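Local coordinates for kinetochore protein Mis16 (Schizosaccharomyces japonicus, PDB 4XYH) that binds histone H4 and, independently, the CENP-A-specific chaperone Scm3, acting as a WD-repeat propeller protein of the kinetochore, at residues H232-V237 with L251-D256; H180-G185 with T202-I207; L374-G379 with Q408-S413; E322-E327 with C351-S356. All blocks are in the same frame, centred on the assembly; numbering follows the deposited sequence.

All four contacts lie in the WD-repeat beta-propeller, their centres about 16 to 18 Å from the centre of the chain. Interactions 1 and 2 are neighbours, with centres about 10 Å apart, and they touch; interactions 3 and 4 likewise meet, through the paired strands 350-354 and 374-378. The centres of interactions 3 and 1 are about 31 Å apart, across the chain's centre. Interactions 1, 2 and 4 each bring a loop histidine against the strands or turn of the following sheet. Interactions 1 and 2 are polar and partly buried. Interaction 3 is a buried aromatic stack between strands of adjoining sheets, and interaction 4, also buried, has no direct hydrogen bond between its segments.

Interaction 1. Residues H232-V237 with L251-D256; sequences HRHTAV and LTSVSD
In this WD-repeat blade, His-234 of the loop that enters the sheet lies over strand 250-255 and meets Ser-253 and Ser-255, as in the Asp-His-Ser/Thr-Trp tetrad of WD40 propellers, with His-263 on the third strand apparently standing where the tryptophan would be. Its NE2 reaches Ser-253 OG in a nearly straight hydrogen bond of 2.7 Å (173°), the hydroxyl lying at the ring edge and in its plane. The other ring nitrogen, ND1, is bonded to Asp-257, in the turn just after the strand, and also comes to 3.1 Å from Ser-255 CB. His-263 takes a second bond to Ser-253 OG, so the serine links two histidines. With CG anti to its own carbonyl carbon (chi1 -76°), His-234 turns its ring down onto the strand between the two serines. Replacing it with an alanine would probably leave Ser-253 OG and Asp-257 each short of a partner and open a gap above the strand.

Further along, Val-237 O ties the loop to the strand's end. It accepts from Asp-256 N at 3.1 Å, in a bond that nearly follows the carbonyl direction, while Ser-255 OG donates to it from above the carbonyl plane at 2.9 Å. Two donors thus grip one carbonyl. Beyond them the side chains meet through carbon atoms: Ala-236 CB sits 3.8 Å from Asp-256 CB. The carboxylate of Asp-256 is engaged by Asn-239 through OD1, and its carbon CG rests 3.3 Å from Val-237 CG1.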
# COMPACT_ATOMS: atom_id res chain seq x y z
N HIS A 232 -4.19 17.17 14.90
CA HIS A 232 -5.07 16.32 15.67
C HIS A 232 -6.52 16.48 15.19
O HIS A 232 -7.27 17.28 15.73
CB HIS A 232 -4.95 16.64 17.15
CG HIS A 232 -3.59 16.40 17.70
ND1 HIS A 232 -2.64 17.39 17.81
CD2 HIS A 232 -2.99 15.26 18.13
CE1 HIS A 232 -1.53 16.89 18.31
NE2 HIS A 232 -1.72 15.59 18.50
N ARG A 233 -6.89 15.72 14.16
CA ARG A 233 -8.17 15.90 13.49
C ARG A 233 -8.96 14.60 13.40
O ARG A 233 -10.02 14.55 12.80
CB ARG A 233 -7.94 16.49 12.11
CG ARG A 233 -7.18 17.81 12.16
CD ARG A 233 -7.07 18.48 10.80
NE ARG A 233 -6.49 19.82 10.93
CZ ARG A 233 -5.80 20.43 9.98
NH1 ARG A 233 -5.58 19.83 8.81
NH2 ARG A 233 -5.32 21.65 10.19
N HIS A 234 -8.43 13.54 13.99
CA HIS A 234 -9.13 12.27 13.98
C HIS A 234 -9.39 11.81 15.40
O HIS A 234 -8.70 12.22 16.33
CB HIS A 234 -8.33 11.22 13.20
CG HIS A 234 -8.41 11.37 11.71
ND1 HIS A 234 -9.53 11.04 10.99
CD2 HIS A 234 -7.49 11.81 10.81
CE1 HIS A 234 -9.31 11.27 9.71
NE2 HIS A 234 -8.08 11.73 9.57
N THR A 235 -10.39 10.97 15.58
CA THR A 235 -10.79 10.55 16.92
C THR A 235 -10.49 9.07 17.12
O THR A 235 -10.82 8.49 18.16
CB THR A 235 -12.28 10.85 17.17
OG1 THR A 235 -13.07 10.15 16.21
CG2 THR A 235 -12.56 12.35 17.03
N ALA A 236 -9.82 8.46 16.14
CA ALA A 236 -9.35 7.09 16.25
C ALA A 236 -8.16 6.92 15.30
O ALA A 236 -7.80 7.87 14.60
CB ALA A 236 -10.47 6.11 15.95
N VAL A 237 -7.56 5.73 15.27
CA VAL A 237 -6.35 5.49 14.46
C VAL A 237 -6.45 6.04 13.03
O VAL A 237 -7.47 5.87 12.35
CB VAL A 237 -6.02 3.98 14.39
CG1 VAL A 237 -7.25 3.20 14.00
CG2 VAL A 237 -4.92 3.71 13.39
N LEU A 251 -3.08 16.96 1.31
CA LEU A 251 -2.90 15.68 1.97
C LEU A 251 -4.26 15.11 2.33
O LEU A 251 -5.08 15.82 2.90
CB LEU A 251 -2.04 15.84 3.22
CG LEU A 251 -1.89 14.61 4.11
CD1 LEU A 251 -0.98 13.60 3.42
CD2 LEU A 251 -1.34 15.01 5.46
N THR A 252 -4.50 13.84 2.00
CA THR A 252 -5.74 13.20 2.42
C THR A 252 -5.49 12.10 3.46
O THR A 252 -4.45 11.45 3.45
CB THR A 252 -6.50 12.58 1.23
OG1 THR A 252 -7.74 12.05 1.71
CG2 THR A 252 -5.70 11.46 0.57
N SER A 253 -6.45 11.90 4.36
CA SER A 253 -6.32 10.85 5.38
C SER A 253 -7.66 10.17 5.63
O SER A 253 -8.70 10.77 5.40
CB SER A 253 -5.79 11.42 6.70
OG SER A 253 -6.72 12.34 7.27
N VAL A 254 -7.61 8.92 6.08
CA VAL A 254 -8.79 8.17 6.46
C VAL A 254 -8.49 7.45 7.77
O VAL A 254 -7.32 7.21 8.12
CB VAL A 254 -9.20 7.14 5.37
CG1 VAL A 254 -9.56 7.86 4.08
CG2 VAL A 254 -8.10 6.13 5.12
N SER A 255 -9.56 7.10 8.50
CA SER A 255 -9.45 6.69 9.90
C SER A 255 -10.51 5.67 10.31
O SER A 255 -11.56 5.56 9.67
CB SER A 255 -9.55 7.94 10.80
OG SER A 255 -9.77 7.64 12.17
N ASP A 256 -10.25 4.94 11.39
CA ASP A 256 -11.27 4.13 12.06
C ASP A 256 -12.49 4.97 12.48
O ASP A 256 -13.58 4.43 12.71
CB ASP A 256 -10.68 3.42 13.28
CG ASP A 256 -10.20 1.99 12.98
OD1 ASP A 256 -9.97 1.65 11.80
OD2 ASP A 256 -10.03 1.19 13.93

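Interaction 2. Residues H180-G185 with T202-I207; sequences HHTSEG and TEDTSI
His-181 lies against Thr-202, Asp-204 and Ser-206, and its atoms meet them in turn. CB comes to 3.3 Å from Asp-204 OD2. CG lies under the Thr-202 CG2 methyl, which sits over the ring face in a CH-pi contact, 3.5 Å from the centroid; CD2 lies under the same methyl, 3.7 Å from CG2. The first torsion (chi1 -72°) swings the ring against the turn, and the second (chi2 -64°) turns its ND1 edge to the carboxylate, where ND1 donates to the syn lone pair of Asp-204 OD2 at 3.0 Å, in the ring plane; a weak second bond goes to OD1. CE1 nears Ser-206 OG at 3.3 Å, and NE2 at the tip is bonded to Thr-200.

Asp-204 is itself held fast. OD2 also takes Thr-182 N at 2.9 Å on its anti lone pair, while OD1 accepts both N and OG of Ser-206, the former making an Asx turn. Glu-203 N closes the far end on Glu-184 O at 3.0 Å.

Segment 180-185 leads from strand 176-178, in one propeller sheet, into strand 187-190, which begins the next; segment 202-207 makes the turn from strand 197-201 and enters strand 207-211. Ile-207 then packs on strand 250-255 of the following sheet.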
# COMPACT_ATOMS: atom_id res chain seq x y z
N HIS A 180 7.96 11.72 16.93
CA HIS A 180 6.80 12.30 17.61
C HIS A 180 5.74 11.30 18.08
O HIS A 180 5.21 11.40 19.18
CB HIS A 180 6.10 13.32 16.72
CG HIS A 180 5.29 14.31 17.50
ND1 HIS A 180 3.94 14.16 17.71
CD2 HIS A 180 5.64 15.48 18.10
CE1 HIS A 180 3.48 15.18 18.42
NE2 HIS A 180 4.50 16.00 18.66
N HIS A 181 5.37 10.39 17.19
CA HIS A 181 4.29 9.45 17.45
C HIS A 181 4.51 8.63 18.72
O HIS A 181 5.66 8.30 19.05
CB HIS A 181 4.10 8.53 16.24
CG HIS A 181 3.49 9.22 15.06
ND1 HIS A 181 2.21 9.74 15.07
CD2 HIS A 181 3.99 9.47 13.82
CE1 HIS A 181 1.95 10.29 13.90
NE2 HIS A 181 3.01 10.14 13.12
N THR A 182 3.41 8.28 19.39
CA THR A 182 3.46 7.52 20.64
C THR A 182 2.86 6.11 20.52
O THR A 182 2.98 5.30 21.44
CB THR A 182 2.75 8.28 21.77
OG1 THR A 182 1.45 8.70 21.32
CG2 THR A 182 3.56 9.51 22.16
N SER A 183 2.23 5.81 19.39
CA SER A 183 1.77 4.46 19.07
C SER A 183 2.16 4.07 17.65
O SER A 183 2.26 4.92 16.79
CB SER A 183 0.25 4.34 19.21
OG SER A 183 -0.16 4.41 20.55
N GLU A 184 2.32 2.78 17.40
CA GLU A 184 2.63 2.30 16.06
C GLU A 184 1.51 2.63 15.08
O GLU A 184 0.38 2.91 15.49
CB GLU A 184 2.90 0.80 16.09
CG GLU A 184 4.19 0.53 16.83
CD GLU A 184 4.53 -0.94 16.99
OE1 GLU A 184 3.70 -1.81 16.63
OE2 GLU A 184 5.66 -1.20 17.50
N GLY A 185 1.83 2.61 13.79
CA GLY A 185 0.86 2.95 12.77
C GLY A 185 1.28 2.52 11.38
O GLY A 185 2.36 1.93 11.20
N THR A 202 -0.78 7.38 12.74
CA THR A 202 -0.73 6.14 13.49
C THR A 202 -1.95 5.93 14.38
O THR A 202 -2.93 6.68 14.30
CB THR A 202 0.51 6.06 14.41
OG1 THR A 202 0.29 6.88 15.57
CG2 THR A 202 1.79 6.50 13.68
N GLU A 203 -1.84 4.94 15.26
CA GLU A 203 -2.86 4.64 16.25
C GLU A 203 -3.02 5.74 17.31
O GLU A 203 -4.03 5.78 17.99
CB GLU A 203 -2.56 3.27 16.89
CG GLU A 203 -2.73 2.13 15.86
CD GLU A 203 -2.07 0.79 16.23
OE1 GLU A 203 -1.80 0.54 17.43
OE2 GLU A 203 -1.84 -0.02 15.30
N ASP A 204 -2.07 6.66 17.43
CA ASP A 204 -2.24 7.73 18.42
C ASP A 204 -3.18 8.81 17.88
O ASP A 204 -3.45 9.79 18.56
CB ASP A 204 -0.89 8.33 18.86
CG ASP A 204 -0.11 9.01 17.73
OD1 ASP A 204 -0.70 9.66 16.85
OD2 ASP A 204 1.14 8.89 17.75
N THR A 205 -3.69 8.60 16.65
CA THR A 205 -4.71 9.43 15.98
C THR A 205 -4.17 10.77 15.45
O THR A 205 -4.91 11.56 14.86
CB THR A 205 -5.95 9.76 16.89
OG1 THR A 205 -5.68 10.90 17.72
CG2 THR A 205 -6.37 8.56 17.77
N SER A 206 -2.88 11.04 15.63
CA SER A 206 -2.30 12.27 15.08
C SER A 206 -1.74 12.05 13.67
O SER A 206 -1.61 10.92 13.21
CB SER A 206 -1.19 12.81 15.99
OG SER A 206 -0.04 11.99 15.93
N ILE A 207 -1.43 13.15 13.00
CA ILE A 207 -0.78 13.15 11.71
C ILE A 207 0.42 14.07 11.81
O ILE A 207 0.28 15.23 12.19
CB ILE A 207 -1.70 13.67 10.57
CG1 ILE A 207 -2.84 12.69 10.28
CG2 ILE A 207 -0.90 13.90 9.32
CD1 ILE A 207 -3.94 13.30 9.39

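Interaction 3. Residues L374-G379 with Q408-S413; sequences LMFMHG and QIWSPS
The imidazole of His-378 lies flat on the indole of Trp-410, one face against the other. The planes differ by 5° and the centroids of the imidazole and the five-membered ring are 3.8 Å apart, while His-378 CB rests over the six-membered ring. At the edge of the imidazole, NE2 donates in its own plane to Gln-408 OE1 at 2.7 Å; the amide stands almost upright to the ring, and the bond is bent (133°). Phe-376 is covered on one face by Pro-412 CB, 3.6 Å from its ring centre, and its CE2 comes to 3.9 Å from Trp-410 CZ3. Tyr-41 meets Phe-376 edge-to-face.

Trp-410 holds CG between its backbone N and carbonyl carbon (chi1 48°), laying the indole across to strand 374-378. Its NE1 is bonded to Ser-400, within its own sheet. A leucine in place of Trp-410 would probably strip His-378 of its stacking surface and leave Ser-400 without this mate.

Strand 374-378 is an outermost strand of one propeller sheet and strand 406-412 belongs to the next, so the rings fill the seam between sheets. As NE2 is the donor, a neutral His-378 would keep ND1 as acceptor, consistent with its bond to Tyr-41 OH; stacking, the glutamine and the tyrosine together are likely to hold the imidazole in one orientation.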
# COMPACT_ATOMS: atom_id res chain seq x y z
N LEU A 374 -16.12 -5.42 -12.26
CA LEU A 374 -15.17 -6.37 -11.65
C LEU A 374 -14.48 -7.22 -12.71
O LEU A 374 -15.02 -8.21 -13.20
CB LEU A 374 -15.87 -7.29 -10.64
CG LEU A 374 -15.01 -8.36 -9.94
CD1 LEU A 374 -13.83 -7.75 -9.26
CD2 LEU A 374 -15.83 -9.13 -8.93
N MET A 375 -13.26 -6.83 -13.04
CA MET A 375 -12.55 -7.35 -14.20
C MET A 375 -11.79 -8.66 -13.94
O MET A 375 -11.67 -9.50 -14.83
CB MET A 375 -11.58 -6.29 -14.70
CG MET A 375 -10.96 -6.58 -16.02
SD MET A 375 -9.39 -5.72 -16.20
CE MET A 375 -8.32 -7.15 -16.23
N PHE A 376 -11.27 -8.81 -12.72
CA PHE A 376 -10.42 -9.96 -12.37
C PHE A 376 -10.34 -10.17 -10.87
O PHE A 376 -10.26 -9.21 -10.09
CB PHE A 376 -9.01 -9.77 -12.94
CG PHE A 376 -8.13 -10.98 -12.83
CD1 PHE A 376 -8.14 -11.96 -13.81
CD2 PHE A 376 -7.25 -11.12 -11.77
CE1 PHE A 376 -7.32 -13.06 -13.74
CE2 PHE A 376 -6.42 -12.23 -11.68
CZ PHE A 376 -6.45 -13.21 -12.67
N MET A 377 -10.35 -11.43 -10.47
CA MET A 377 -10.13 -11.76 -9.08
C MET A 377 -8.93 -12.67 -8.94
O MET A 377 -8.84 -13.71 -9.59
CB MET A 377 -11.35 -12.44 -8.47
CG MET A 377 -11.03 -13.15 -7.14
SD MET A 377 -12.52 -13.73 -6.33
CE MET A 377 -13.52 -12.24 -6.38
N HIS A 378 -8.01 -12.26 -8.08
CA HIS A 378 -6.86 -13.08 -7.77
C HIS A 378 -7.13 -13.91 -6.51
O HIS A 378 -7.29 -13.36 -5.42
CB HIS A 378 -5.64 -12.19 -7.61
CG HIS A 378 -4.44 -12.88 -7.06
ND1 HIS A 378 -3.73 -13.82 -7.77
CD2 HIS A 378 -3.81 -12.76 -5.86
CE1 HIS A 378 -2.72 -14.25 -7.04
NE2 HIS A 378 -2.74 -13.62 -5.88
N GLY A 379 -7.19 -15.23 -6.67
CA GLY A 379 -7.48 -16.14 -5.58
C GLY A 379 -6.27 -16.92 -5.06
O GLY A 379 -6.42 -17.93 -4.37
N GLN A 408 3.41 -12.89 -3.59
CA GLN A 408 3.07 -13.33 -4.94
C GLN A 408 3.24 -12.20 -5.93
O GLN A 408 2.84 -11.06 -5.68
CB GLN A 408 1.64 -13.87 -5.00
CG GLN A 408 1.56 -15.35 -4.81
CD GLN A 408 0.14 -15.85 -4.59
OE1 GLN A 408 -0.84 -15.11 -4.74
NE2 GLN A 408 0.03 -17.13 -4.23
N ILE A 409 3.85 -12.54 -7.06
CA ILE A 409 4.04 -11.64 -8.18
C ILE A 409 3.29 -12.23 -9.37
O ILE A 409 3.62 -13.31 -9.84
CB ILE A 409 5.53 -11.44 -8.49
CG1 ILE A 409 6.22 -10.82 -7.28
CG2 ILE A 409 5.72 -10.56 -9.73
CD1 ILE A 409 7.70 -10.58 -7.46
N TRP A 410 2.27 -11.53 -9.83
CA TRP A 410 1.39 -12.10 -10.83
C TRP A 410 0.93 -11.11 -11.89
O TRP A 410 0.94 -9.89 -11.69
CB TRP A 410 0.16 -12.72 -10.16
CG TRP A 410 -0.48 -11.84 -9.15
CD1 TRP A 410 -0.07 -11.64 -7.86
CD2 TRP A 410 -1.65 -11.04 -9.33
NE1 TRP A 410 -0.92 -10.76 -7.22
CE2 TRP A 410 -1.90 -10.38 -8.10
CE3 TRP A 410 -2.52 -10.82 -10.40
CZ2 TRP A 410 -2.98 -9.51 -7.93
CZ3 TRP A 410 -3.59 -9.95 -10.22
CH2 TRP A 410 -3.81 -9.31 -8.99
N SER A 411 0.52 -11.65 -13.03
CA SER A 411 0.00 -10.87 -14.13
C SER A 411 -1.23 -11.55 -14.70
O SER A 411 -1.14 -12.68 -15.16
CB SER A 411 1.06 -10.71 -15.21
OG SER A 411 0.53 -9.95 -16.28
N PRO A 412 -2.39 -10.88 -14.64
CA PRO A 412 -3.56 -11.54 -15.23
C PRO A 412 -3.40 -11.68 -16.74
O PRO A 412 -2.69 -10.90 -17.38
CB PRO A 412 -4.72 -10.61 -14.88
CG PRO A 412 -4.08 -9.31 -14.50
CD PRO A 412 -2.73 -9.61 -13.97
N SER A 413 -4.02 -12.71 -17.30
CA SER A 413 -3.88 -13.00 -18.72
C SER A 413 -4.29 -11.83 -19.63
O SER A 413 -5.35 -11.21 -19.42
CB SER A 413 -4.69 -14.25 -19.07
OG SER A 413 -4.80 -14.38 -20.47

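Interaction 4. Residues E322-E327 with C351-S356; sequences EGHEDE and CVWDLS
Glu-322 and Gly-323 run past the edge of the Trp-353 indole, and this is the tight part of the contact. Glu-322 O lies in the ring plane, 3.1 Å from Trp-353 CH2, so a partly negative oxygen meets the hydrogen-bearing rim of the indole. Gly-323 sits right beside it, at a phi of 153° where any side chain would jam against the preceding carbonyl; a CB would also point at CH2 and crowd it. His-324 comes next: CE1 touches Cys-351 SG at 3.5 Å, and the sulfur lies 3.9 Å from the ring centroid, displaced obliquely from the normal. Cys-351 sets SG anti to its carbonyl carbon (chi1 -68°), which brings it to the imidazole.

The packing slackens between His-324 and Trp-353, whose closest atoms, CD2 and CZ2, are 4.5 Å apart. On the solvent side, Glu-322 is exposed and its CB is directed away from strand 350-354. No hydrogen bond joins the two segments directly.

Polar links run instead through a residue between them. Thr-343 OG1, on strand 340-345, is bonded both to His-324 NE2 and to Trp-353 NE1, and His-324 ND1 is bonded to Asp-347, which also takes Glu-325 N. Asp-347, His-324, Thr-343 and Trp-353, bonded in that order, form the Asp-His-Ser/Thr-Trp tetrad of WD40 repeats, with the Gly-His pair in the loop and the tryptophan on the third strand of the blade.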
# COMPACT_ATOMS: atom_id res chain seq x y z
N GLU A 322 -18.83 -3.18 -5.14
CA GLU A 322 -19.13 -4.31 -4.27
C GLU A 322 -18.61 -5.62 -4.85
O GLU A 322 -18.50 -5.78 -6.06
CB GLU A 322 -20.63 -4.40 -4.03
CG GLU A 322 -21.25 -3.04 -3.93
CD GLU A 322 -22.53 -3.03 -3.15
OE1 GLU A 322 -22.49 -3.28 -1.92
OE2 GLU A 322 -23.59 -2.77 -3.77
N GLY A 323 -18.26 -6.55 -3.97
CA GLY A 323 -17.79 -7.85 -4.41
C GLY A 323 -16.88 -8.51 -3.41
O GLY A 323 -16.71 -9.72 -3.43
N HIS A 324 -16.27 -7.72 -2.53
CA HIS A 324 -15.51 -8.30 -1.44
C HIS A 324 -16.44 -8.82 -0.34
O HIS A 324 -17.54 -8.33 -0.16
CB HIS A 324 -14.52 -7.30 -0.86
CG HIS A 324 -13.25 -7.16 -1.65
ND1 HIS A 324 -12.40 -8.22 -1.88
CD2 HIS A 324 -12.67 -6.08 -2.22
CE1 HIS A 324 -11.35 -7.80 -2.57
NE2 HIS A 324 -11.50 -6.51 -2.79
N GLU A 325 -15.96 -9.82 0.39
CA GLU A 325 -16.78 -10.54 1.35
C GLU A 325 -16.43 -10.18 2.78
O GLU A 325 -17.02 -10.70 3.72
CB GLU A 325 -16.60 -12.05 1.15
CG GLU A 325 -17.02 -12.54 -0.22
CD GLU A 325 -18.51 -12.83 -0.29
OE1 GLU A 325 -18.86 -14.02 -0.47
OE2 GLU A 325 -19.32 -11.87 -0.17
N ASP A 326 -15.47 -9.28 2.94
CA ASP A 326 -14.96 -8.90 4.26
C ASP A 326 -14.34 -7.50 4.15
O ASP A 326 -14.41 -6.88 3.08
CB ASP A 326 -13.95 -9.93 4.74
CG ASP A 326 -14.01 -10.17 6.24
OD1 ASP A 326 -14.36 -9.24 7.00
OD2 ASP A 326 -13.67 -11.29 6.65
N GLU A 327 -13.73 -7.02 5.23
CA GLU A 327 -13.06 -5.73 5.23
C GLU A 327 -12.15 -5.56 4.02
O GLU A 327 -11.35 -6.45 3.69
CB GLU A 327 -12.21 -5.55 6.49
CG GLU A 327 -12.99 -5.48 7.77
CD GLU A 327 -12.18 -4.89 8.91
OE1 GLU A 327 -11.44 -3.88 8.69
OE2 GLU A 327 -12.29 -5.43 10.04
N CYS A 351 -9.04 -8.01 -5.90
CA CYS A 351 -9.90 -7.71 -7.04
C CYS A 351 -9.33 -6.58 -7.89
O CYS A 351 -8.85 -5.57 -7.37
CB CYS A 351 -11.30 -7.35 -6.56
SG CYS A 351 -12.22 -8.75 -5.82
N VAL A 352 -9.37 -6.76 -9.21
CA VAL A 352 -9.01 -5.70 -10.14
C VAL A 352 -10.30 -5.16 -10.74
O VAL A 352 -11.13 -5.93 -11.22
CB VAL A 352 -8.07 -6.20 -11.25
CG1 VAL A 352 -7.62 -5.04 -12.13
CG2 VAL A 352 -6.88 -6.96 -10.65
N TRP A 353 -10.47 -3.83 -10.71
CA TRP A 353 -11.69 -3.19 -11.18
C TRP A 353 -11.45 -2.33 -12.40
O TRP A 353 -10.39 -1.71 -12.53
CB TRP A 353 -12.31 -2.33 -10.09
CG TRP A 353 -12.47 -3.01 -8.76
CD1 TRP A 353 -11.55 -3.09 -7.76
CD2 TRP A 353 -13.65 -3.66 -8.27
NE1 TRP A 353 -12.07 -3.76 -6.69
CE2 TRP A 353 -13.36 -4.12 -6.97
CE3 TRP A 353 -14.92 -3.90 -8.80
CZ2 TRP A 353 -14.29 -4.82 -6.19
CZ3 TRP A 353 -15.85 -4.60 -8.02
CH2 TRP A 353 -15.52 -5.05 -6.73
N ASP A 354 -12.44 -2.28 -13.28
CA ASP A 354 -12.40 -1.45 -14.48
C ASP A 354 -13.59 -0.48 -14.46
O ASP A 354 -14.70 -0.84 -14.83
CB ASP A 354 -12.44 -2.34 -15.73
CG ASP A 354 -12.35 -1.55 -17.04
OD1 ASP A 354 -12.60 -0.33 -17.07
OD2 ASP A 354 -12.03 -2.18 -18.07
N LEU A 355 -13.34 0.76 -14.06
CA LEU A 355 -14.42 1.73 -13.91
C LEU A 355 -15.15 2.06 -15.22
O LEU A 355 -16.25 2.62 -15.20
CB LEU A 355 -13.90 3.01 -13.29
CG LEU A 355 -13.20 2.85 -11.94
CD1 LEU A 355 -12.98 4.20 -11.29
CD2 LEU A 355 -13.97 1.91 -11.02
N SER A 356 -14.55 1.72 -16.35
CA SER A 356 -15.12 2.10 -17.64
C SER A 356 -16.26 1.15 -17.99
O SER A 356 -17.02 1.43 -18.92
CB SER A 356 -14.06 2.11 -18.75
OG SER A 356 -13.75 0.80 -19.19